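Long-range contacts in phosphoribosylaminoimidazole-succinocarboxamide synthase (Saccharomyces cerevisiae, PDB 2CNU), which catalyses the ATP-dependent joining of L-aspartate to the carboxylated aminoimidazole ribotide CAIR, giving SAICAR in de novo purine biosynthesis: residues Ala28-Phe33 and Ser106-Lys111; Lys19-Tyr24 and Phe33-Arg38. One frame throughout, in Å; residues are numbered along the deposited sequence. Where two conformers were deposited one is given.

Contact 1: Ala28-Phe33 and Ser106-Lys111; sequences AGTLLF and SLLVHK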
ATOM      1  N   ALA A  28      -1.494  18.171  17.808  1.00 13.00           N
ATOM      2  CA  ALA A  28      -0.453  18.838  17.020  1.00 13.69           C
ATOM      3  C   ALA A  28       0.543  17.842  16.471  1.00 13.64           C
ATOM      4  O   ALA A  28       1.157  18.115  15.415  1.00 14.55           O
ATOM      5  CB  ALA A  28       0.264  19.857  17.894  1.00 15.17           C
ATOM      6  N   GLY A  29       0.761  16.717  17.146  1.00 12.60           N
ATOM      7  CA  GLY A  29       1.757  15.743  16.745  1.00 12.32           C
ATOM      8  C   GLY A  29       1.243  14.441  16.199  1.00 11.74           C
ATOM      9  O   GLY A  29       2.084  13.586  15.858  1.00 12.95           O
ATOM     10  N   THR A  30      -0.072  14.248  16.062  1.00 11.26           N
ATOM     11  CA  THR A  30      -0.618  12.902  15.850  0.80 10.71           C
ATOM     12  C   THR A  30      -1.742  12.953  14.825  1.00 10.45           C
ATOM     13  O   THR A  30      -2.568  13.865  14.834  1.00 10.47           O
ATOM     14  CB  THR A  30      -1.212  12.419  17.150  0.80 12.92           C
ATOM     15  OG1 THR A  30      -0.272  12.611  18.169  0.80 15.68           O
ATOM     16  CG2 THR A  30      -1.592  10.936  17.089  0.80 14.27           C
ATOM     17  N   LEU A  31      -1.801  11.914  14.003  1.00 10.10           N
ATOM     18  CA  LEU A  31      -2.846  11.701  12.997  1.00  9.32           C
ATOM     19  C   LEU A  31      -3.554  10.374  13.248  1.00  9.48           C
ATOM     20  O   LEU A  31      -2.997   9.468  13.905  1.00  9.90           O
ATOM     21  CB  LEU A  31      -2.243  11.696  11.598  1.00 10.06           C
ATOM     22  CG  LEU A  31      -1.553  12.980  11.146  1.00 11.07           C
ATOM     23  CD1 LEU A  31      -0.843  12.787   9.840  1.00 12.62           C
ATOM     24  CD2 LEU A  31      -2.528  14.121  11.006  1.00 13.50           C
ATOM     25  N   LEU A  32      -4.737  10.244  12.691  1.00  8.91           N
ATOM     26  CA  LEU A  32      -5.505   9.000  12.720  1.00  8.82           C
ATOM     27  C   LEU A  32      -5.716   8.593  11.285  1.00  8.62           C
ATOM     28  O   LEU A  32      -6.364   9.315  10.520  1.00  9.57           O
ATOM     29  CB  LEU A  32      -6.840   9.227  13.403  1.00 10.19           C
ATOM     30  CG  LEU A  32      -7.706   7.978  13.591  1.00 12.64           C
ATOM     31  CD1 LEU A  32      -7.054   7.027  14.567  1.00 13.62           C
ATOM     32  CD2 LEU A  32      -9.093   8.351  14.036  1.00 14.63           C
ATOM     33  N   PHE A  33      -5.170   7.446  10.884  1.00  8.57           N
ATOM     34  CA  PHE A  33      -5.296   6.920   9.542  1.00  9.13           C
ATOM     35  C   PHE A  33      -6.402   5.879   9.543  1.00  9.28           C
ATOM     36  O   PHE A  33      -6.231   4.796  10.150  1.00  9.96           O
ATOM     37  CB  PHE A  33      -4.042   6.216   9.063  1.00 10.53           C
ATOM     38  CG  PHE A  33      -2.940   7.123   8.552  1.00 10.28           C
ATOM     39  CD1 PHE A  33      -2.077   6.665   7.583  1.00 13.37           C
ATOM     40  CD2 PHE A  33      -2.722   8.419   8.999  1.00 10.91           C
ATOM     41  CE1 PHE A  33      -0.999   7.428   7.119  1.00 13.63           C
ATOM     42  CE2 PHE A  33      -1.682   9.175   8.487  1.00 11.19           C
ATOM     43  CZ  PHE A  33      -0.853   8.692   7.551  1.00 12.01           C
ATOM     44  N   SER A 106      -8.211   1.563  12.066  1.00  8.53           N
ATOM     45  CA  SER A 106      -7.583   2.855  12.312  1.00  8.72           C
ATOM     46  C   SER A 106      -6.269   2.720  12.995  1.00  9.17           C
ATOM     47  O   SER A 106      -6.108   1.890  13.910  1.00 11.29           O
ATOM     48  CB  SER A 106      -8.540   3.733  13.158  1.00 10.04           C
ATOM     49  OG  SER A 106      -9.762   3.899  12.534  1.00  9.66           O
ATOM     50  N   LEU A 107      -5.317   3.522  12.599  1.00  8.89           N
ATOM     51  CA  LEU A 107      -4.002   3.559  13.239  1.00  9.65           C
ATOM     52  C   LEU A 107      -3.685   4.972  13.700  1.00  9.09           C
ATOM     53  O   LEU A 107      -3.820   5.937  12.916  1.00  9.44           O
ATOM     54  CB  LEU A 107      -2.931   3.113  12.275  1.00 10.22           C
ATOM     55  CG  LEU A 107      -3.055   1.634  11.875  1.00 11.09           C
ATOM     56  CD1 LEU A 107      -2.113   1.312  10.777  1.00 13.04           C
ATOM     57  CD2 LEU A 107      -2.842   0.677  13.030  1.00 13.10           C
ATOM     58  N   LEU A 108      -3.273   5.068  14.936  1.00  9.60           N
ATOM     59  CA  LEU A 108      -2.802   6.318  15.532  1.00  9.56           C
ATOM     60  C   LEU A 108      -1.322   6.425  15.201  1.00  9.89           C
ATOM     61  O   LEU A 108      -0.544   5.517  15.535  1.00 10.46           O
ATOM     62  CB  LEU A 108      -3.030   6.260  17.021  1.00 11.58           C
ATOM     63  CG  LEU A 108      -2.807   7.526  17.804  1.00 12.64           C
ATOM     64  CD1 LEU A 108      -3.886   8.513  17.396  1.00 17.17           C
ATOM     65  CD2 LEU A 108      -2.819   7.295  19.286  1.00 15.53           C
ATOM     66  N   VAL A 109      -0.915   7.549  14.588  1.00  9.66           N
ATOM     67  CA  VAL A 109       0.441   7.684  14.063  1.00  9.52           C
ATOM     68  C   VAL A 109       1.029   9.044  14.395  1.00 10.39           C
ATOM     69  O   VAL A 109       0.316  10.055  14.522  1.00 11.44           O
ATOM     70  CB  VAL A 109       0.506   7.414  12.557  1.00 10.43           C
ATOM     71  CG1 VAL A 109      -0.112   6.033  12.228  1.00 11.44           C
ATOM     72  CG2 VAL A 109      -0.167   8.467  11.760  1.00 11.89           C
ATOM     73  N   HIS A 110       2.333   9.074  14.541  1.00 10.27           N
ATOM     74  CA  HIS A 110       3.091  10.296  14.743  1.00 10.87           C
ATOM     75  C   HIS A 110       3.288  11.015  13.435  1.00 11.80           C
ATOM     76  O   HIS A 110       3.621  10.394  12.405  1.00 12.79           O
ATOM     77  CB  HIS A 110       4.473   9.952  15.252  1.00 12.29           C
ATOM     78  CG  HIS A 110       4.528   9.350  16.616  1.00 13.78           C
ATOM     79  ND1 HIS A 110       4.268  10.064  17.758  1.00 16.42           N
ATOM     80  CD2 HIS A 110       4.827   8.086  17.018  1.00 15.71           C
ATOM     81  CE1 HIS A 110       4.409   9.263  18.805  1.00 17.15           C
ATOM     82  NE2 HIS A 110       4.762   8.065  18.392  1.00 18.10           N
ATOM     83  N   LYS A 111       3.101  12.346  13.432  1.00 12.31           N
ATOM     84  CA  LYS A 111       3.549  13.173  12.349  1.00 13.29           C
ATOM     85  C   LYS A 111       5.090  13.166  12.313  1.00 13.42           C
ATOM     86  O   LYS A 111       5.764  13.243  13.322  1.00 17.14           O
ATOM     87  CB  LYS A 111       3.087  14.603  12.555  1.00 12.89           C
ATOM     88  CG  LYS A 111       1.589  14.792  12.443  1.00 13.33           C
ATOM     89  CD  LYS A 111       1.243  16.278  12.692  1.00 14.39           C
ATOM     90  CE  LYS A 111      -0.231  16.524  12.750  1.00 14.35           C
ATOM     91  NZ  LYS A 111      -0.474  17.976  13.107  1.00 17.38           N
TER
HETATM   92  O   HOH W   1       4.274  12.796  17.359  1.00 21.76           O
HETATM   93  O   HOH W   2       2.229  11.613  18.719  1.00 33.77           O
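Lys-111 reaches past the start of strand 30-35 to the turn before it and donates from NZ to Ala-28 O at 2.8 Å. The ammonium stands well above the carbonyl plane, 61° out of it, and is shared with Glu-25 through a salt bridge. Its chain runs extended beyond CG, which brings the methylenes across Leu-31 at about a right angle, with Leu-31 CD2 3.8 Å from Lys-111 CE. Cut back to an alanine, the side chain would no longer reach Ala-28 O, and Glu-25 would probably lose its charged partner while Leu-31 lost the methylenes lying across it. On the face of Leu-31 and Phe-33, Val-109 CG2 sits between the two, 3.8 Å from Leu-31 CB and 3.7 Å from Phe-33 CE2. The other face carries Thr-30, whose CG2, in the conformer given, turns toward Leu-108 CD1; CG2 is anti to the backbone N, and OG1 lies beside that N, where Asp-27 binds it. On this same face two waters link His-110 ND1 to the opposite segment: one donates to Gly-29 O, the other to Thr-30 OG1, its bond to ND1 being weak. Behind the side chains, Leu-31 with Val-109 and Phe-33 with Leu-107 each exchange two backbone hydrogen bonds, as in Leu-31 N to Val-109 O at 2.9 Å and 170°. Helix 53-67 packs on Leu-107, and a bound aspartic acid touches His-110. Strand axes 160° apart and 4.7 Å at closest approach mark antiparallel neighbours, the third and fourth strands of the antiparallel sheet ordered 14-17, 21-27, 30-35, 106-110.

Contact 2: Lys19-Tyr24 and Phe33-Arg38; sequences KVRDIY and FVATDR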
ATOM      1  N   LYS A  19      -7.785   7.719  -1.830  1.00 15.34           N
ATOM      2  CA  LYS A  19      -8.596   6.685  -2.463  0.50 12.96           C
ATOM      3  C   LYS A  19      -9.191   5.724  -1.461  1.00 13.21           C
ATOM      4  O   LYS A  19     -10.262   5.180  -1.674  1.00 14.19           O
ATOM      5  CB  LYS A  19      -7.814   5.926  -3.535  0.69 15.95           C
ATOM      6  CG  LYS A  19      -7.157   6.840  -4.548  0.69 19.52           C
ATOM      7  CD  LYS A  19      -8.183   7.657  -5.326  0.69 23.54           C
ATOM      8  CE  LYS A  19      -8.550   9.023  -4.731  0.30 24.18           C
ATOM      9  NZ  LYS A  19      -9.095   9.972  -5.779  0.30 24.07           N
ATOM     10  N   VAL A  20      -8.475   5.484  -0.402  1.00 12.13           N
ATOM     11  CA  VAL A  20      -8.835   4.481   0.589  1.00 11.59           C
ATOM     12  C   VAL A  20      -8.835   4.986   1.975  1.00  9.92           C
ATOM     13  O   VAL A  20      -9.693   4.602   2.788  1.00 11.44           O
ATOM     14  CB  VAL A  20      -7.874   3.210   0.515  1.00 12.68           C
ATOM     15  CG1 VAL A  20      -8.312   2.149   1.483  1.00 12.44           C
ATOM     16  CG2 VAL A  20      -7.904   2.636  -0.915  1.00 15.09           C
ATOM     17  N   ARG A  21      -7.856   5.803   2.388  1.00 10.80           N
ATOM     18  CA  ARG A  21      -7.779   6.280   3.746  0.80 10.05           C
ATOM     19  C   ARG A  21      -8.419   7.618   3.932  1.00  9.76           C
ATOM     20  O   ARG A  21      -8.264   8.530   3.089  1.00 11.39           O
ATOM     21  CB  ARG A  21      -6.325   6.406   4.290  0.80 12.62           C
ATOM     22  CG  ARG A  21      -5.785   5.186   4.995  0.80 12.61           C
ATOM     23  CD  ARG A  21      -5.555   3.979   4.035  0.80 13.07           C
ATOM     24  NE  ARG A  21      -4.561   4.343   3.000  0.80 12.22           N
ATOM     25  CZ  ARG A  21      -3.224   4.407   3.243  0.80 10.48           C
ATOM     26  NH1 ARG A  21      -2.749   4.062   4.424  0.80 12.49           N
ATOM     27  NH2 ARG A  21      -2.425   4.926   2.327  0.80 13.12           N
ATOM     28  N   ASP A  22      -9.114   7.765   5.047  1.00  9.55           N
ATOM     29  CA  ASP A  22      -9.559   9.042   5.568  0.80  9.82           C
ATOM     30  C   ASP A  22      -8.567   9.379   6.702  1.00 10.13           C
ATOM     31  O   ASP A  22      -8.433   8.572   7.624  1.00 11.80           O
ATOM     32  CB  ASP A  22     -10.997   8.898   6.113  0.80 11.08           C
ATOM     33  CG  ASP A  22     -12.047   8.623   5.055  0.80 10.85           C
ATOM     34  OD1 ASP A  22     -13.248   8.481   5.453  0.80 11.91           O
ATOM     35  OD2 ASP A  22     -11.754   8.585   3.814  0.80 12.94           O
ATOM     36  N   ILE A  23      -7.917  10.537   6.642  1.00  9.51           N
ATOM     37  CA  ILE A  23      -6.914  10.920   7.619  1.00 10.02           C
ATOM     38  C   ILE A  23      -7.421  12.084   8.446  1.00  9.50           C
ATOM     39  O   ILE A  23      -7.820  13.096   7.852  1.00 10.54           O
ATOM     40  CB  ILE A  23      -5.590  11.302   6.952  1.00 10.54           C
ATOM     41  CG1 ILE A  23      -5.074  10.109   6.137  1.00 13.78           C
ATOM     42  CG2 ILE A  23      -4.603  11.731   7.981  1.00 11.13           C
ATOM     43  CD1 ILE A  23      -3.803  10.369   5.379  1.00 16.54           C
ATOM     44  N   TYR A  24      -7.403  11.953   9.761  1.00  9.10           N
ATOM     45  CA  TYR A  24      -7.831  12.994  10.673  1.00  9.68           C
ATOM     46  C   TYR A  24      -6.675  13.483  11.524  1.00  9.64           C
ATOM     47  O   TYR A  24      -5.734  12.740  11.801  1.00 10.35           O
ATOM     48  CB  TYR A  24      -8.936  12.478  11.629  1.00 10.08           C
ATOM     49  CG  TYR A  24     -10.219  12.157  10.892  1.00  9.84           C
ATOM     50  CD1 TYR A  24     -11.216  13.109  10.718  1.00  9.97           C
ATOM     51  CD2 TYR A  24     -10.424  10.903  10.320  1.00  9.80           C
ATOM     52  CE1 TYR A  24     -12.363  12.854  10.060  1.00 10.53           C
ATOM     53  CE2 TYR A  24     -11.597  10.635   9.617  1.00 10.33           C
ATOM     54  CZ  TYR A  24     -12.566  11.621   9.465  1.00 10.27           C
ATOM     55  OH  TYR A  24     -13.724  11.390   8.775  1.00 11.56           O
ATOM     56  N   PHE A  33      -5.170   7.446  10.884  1.00  8.57           N
ATOM     57  CA  PHE A  33      -5.296   6.920   9.542  1.00  9.13           C
ATOM     58  C   PHE A  33      -6.402   5.879   9.543  1.00  9.28           C
ATOM     59  O   PHE A  33      -6.231   4.796  10.150  1.00  9.96           O
ATOM     60  CB  PHE A  33      -4.042   6.216   9.063  1.00 10.53           C
ATOM     61  CG  PHE A  33      -2.940   7.123   8.552  1.00 10.28           C
ATOM     62  CD1 PHE A  33      -2.077   6.665   7.583  1.00 13.37           C
ATOM     63  CD2 PHE A  33      -2.722   8.419   8.999  1.00 10.91           C
ATOM     64  CE1 PHE A  33      -0.999   7.428   7.119  1.00 13.63           C
ATOM     65  CE2 PHE A  33      -1.682   9.175   8.487  1.00 11.19           C
ATOM     66  CZ  PHE A  33      -0.853   8.692   7.551  1.00 12.01           C
ATOM     67  N   VAL A  34      -7.519   6.191   8.918  1.00  9.44           N
ATOM     68  CA  VAL A  34      -8.718   5.292   8.913  1.00  9.73           C
ATOM     69  C   VAL A  34      -8.765   4.652   7.538  1.00  9.70           C
ATOM     70  O   VAL A  34      -9.043   5.325   6.517  1.00 10.74           O
ATOM     71  CB  VAL A  34     -10.006   6.015   9.217  1.00 10.24           C
ATOM     72  CG1 VAL A  34     -11.097   4.973   9.373  1.00 11.02           C
ATOM     73  CG2 VAL A  34      -9.869   6.856  10.467  1.00 10.80           C
ATOM     74  N   ALA A  35      -8.492   3.349   7.463  1.00  9.40           N
ATOM     75  CA  ALA A  35      -8.570   2.611   6.228  1.00  9.46           C
ATOM     76  C   ALA A  35     -10.020   2.241   5.981  1.00  9.35           C
ATOM     77  O   ALA A  35     -10.566   1.388   6.704  1.00 10.54           O
ATOM     78  CB  ALA A  35      -7.715   1.392   6.289  1.00 10.50           C
ATOM     79  N   THR A  36     -10.638   2.841   5.002  1.00  9.56           N
ATOM     80  CA  THR A  36     -11.978   2.490   4.621  1.00  9.71           C
ATOM     81  C   THR A  36     -11.983   1.204   3.788  1.00  9.59           C
ATOM     82  O   THR A  36     -10.948   0.631   3.472  1.00 10.17           O
ATOM     83  CB  THR A  36     -12.689   3.626   3.882  1.00  9.63           C
ATOM     84  OG1 THR A  36     -12.233   3.672   2.526  1.00  9.63           O
ATOM     85  CG2 THR A  36     -12.573   4.934   4.624  1.00 10.22           C
ATOM     86  N   ASP A  37     -13.187   0.799   3.417  1.00  9.42           N
ATOM     87  CA  ASP A  37     -13.429  -0.375   2.562  1.00  9.71           C
ATOM     88  C   ASP A  37     -13.508  -0.046   1.096  1.00 10.89           C
ATOM     89  O   ASP A  37     -13.857  -0.888   0.284  1.00 12.58           O
ATOM     90  CB  ASP A  37     -14.681  -1.078   3.058  1.00  9.70           C
ATOM     91  CG  ASP A  37     -14.528  -1.719   4.415  1.00  8.78           C
ATOM     92  OD1 ASP A  37     -15.544  -1.947   5.105  1.00  9.48           O
ATOM     93  OD2 ASP A  37     -13.362  -2.016   4.818  1.00  9.23           O
ATOM     94  N   ARG A  38     -13.178   1.206   0.730  1.00 10.46           N
ATOM     95  CA  ARG A  38     -13.154   1.588  -0.658  1.00 10.50           C
ATOM     96  C   ARG A  38     -12.109   0.784  -1.417  1.00 10.29           C
ATOM     97  O   ARG A  38     -11.082   0.360  -0.893  1.00 10.73           O
ATOM     98  CB  ARG A  38     -12.869   3.093  -0.820  1.00 11.20           C
ATOM     99  CG  ARG A  38     -13.958   3.979  -0.220  1.00 11.54           C
ATOM    100  CD  ARG A  38     -13.753   5.423  -0.545  1.00 12.35           C
ATOM    101  NE  ARG A  38     -12.490   5.997  -0.078  1.00 12.43           N
ATOM    102  CZ  ARG A  38     -12.305   6.695   1.028  1.00 12.12           C
ATOM    103  NH1 ARG A  38     -11.109   7.279   1.256  1.00 13.31           N
ATOM    104  NH2 ARG A  38     -13.243   6.913   1.905  1.00 13.50           N
TER
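Arg-38 and Asp-22 are brought together by a bend in the arginine at its third torsion (chi3 -60°) and by the staggered first torsion of Asp-22, CG anti to the carbonyl carbon (chi1 -67°). Both terminal nitrogens then grip a single oxygen, Asp-22 OD2, which lies 2.9 Å from Arg-38 NH1 and equally far from Arg-38 NH2, in the guanidinium plane. NE, on another edge of the group, donates to Lys-19 O at 2.9 Å, with an almost straight N-H...O angle of 168°. One face of the guanidinium has Val-20 O and Thr-36 OG1 above its rim. Val-20 O itself takes two bonds from Thr-36, from OG1 at 2.7 Å and from N at 3.0 Å; Thr-36 OG1 in turn accepts from Arg-38 N, closing an ST turn that presents the arginine. Asp-22 and Val-34 form the hydrogen-bonded backbone pair. On the opposite side of the sheet, Ile-23 CD1 lies over one face of the Phe-33 ring, a CH-pi contact 4.1 Å from the centroid. Arg-21, in the conformer given, bends past Ala-35, its guanidinium held by Asp-233 and a sulfate ion, probably from the crystallisation liquor. Arg-17 also binds Asp-22 OD2 and Thr-6 binds OD1; in the conformer given, two arginines around this buried carboxylate would probably favour its ionised form.

Contacts 1 and 2 flank the same strand, 30-35, which pairs with 106-110 on one edge and with 21-27 on the other; Phe-33 belongs to both. The two centres lie about 13 Å apart, and Leu-32 N probably bonds to Tyr-24 O between them. Both are partly buried, with six of eleven touching residues buried in contact 2 and five of twelve in contact 1; their centres lie about 12 Å and 17 Å from the centre of the chain. Their chemistry differs: contact 1 rests on regular backbone pairing and apolar packing, with water and a lysine at its more open end, whereas contact 2 has a shorter run of strand pairing and adds a buried charge network beside it.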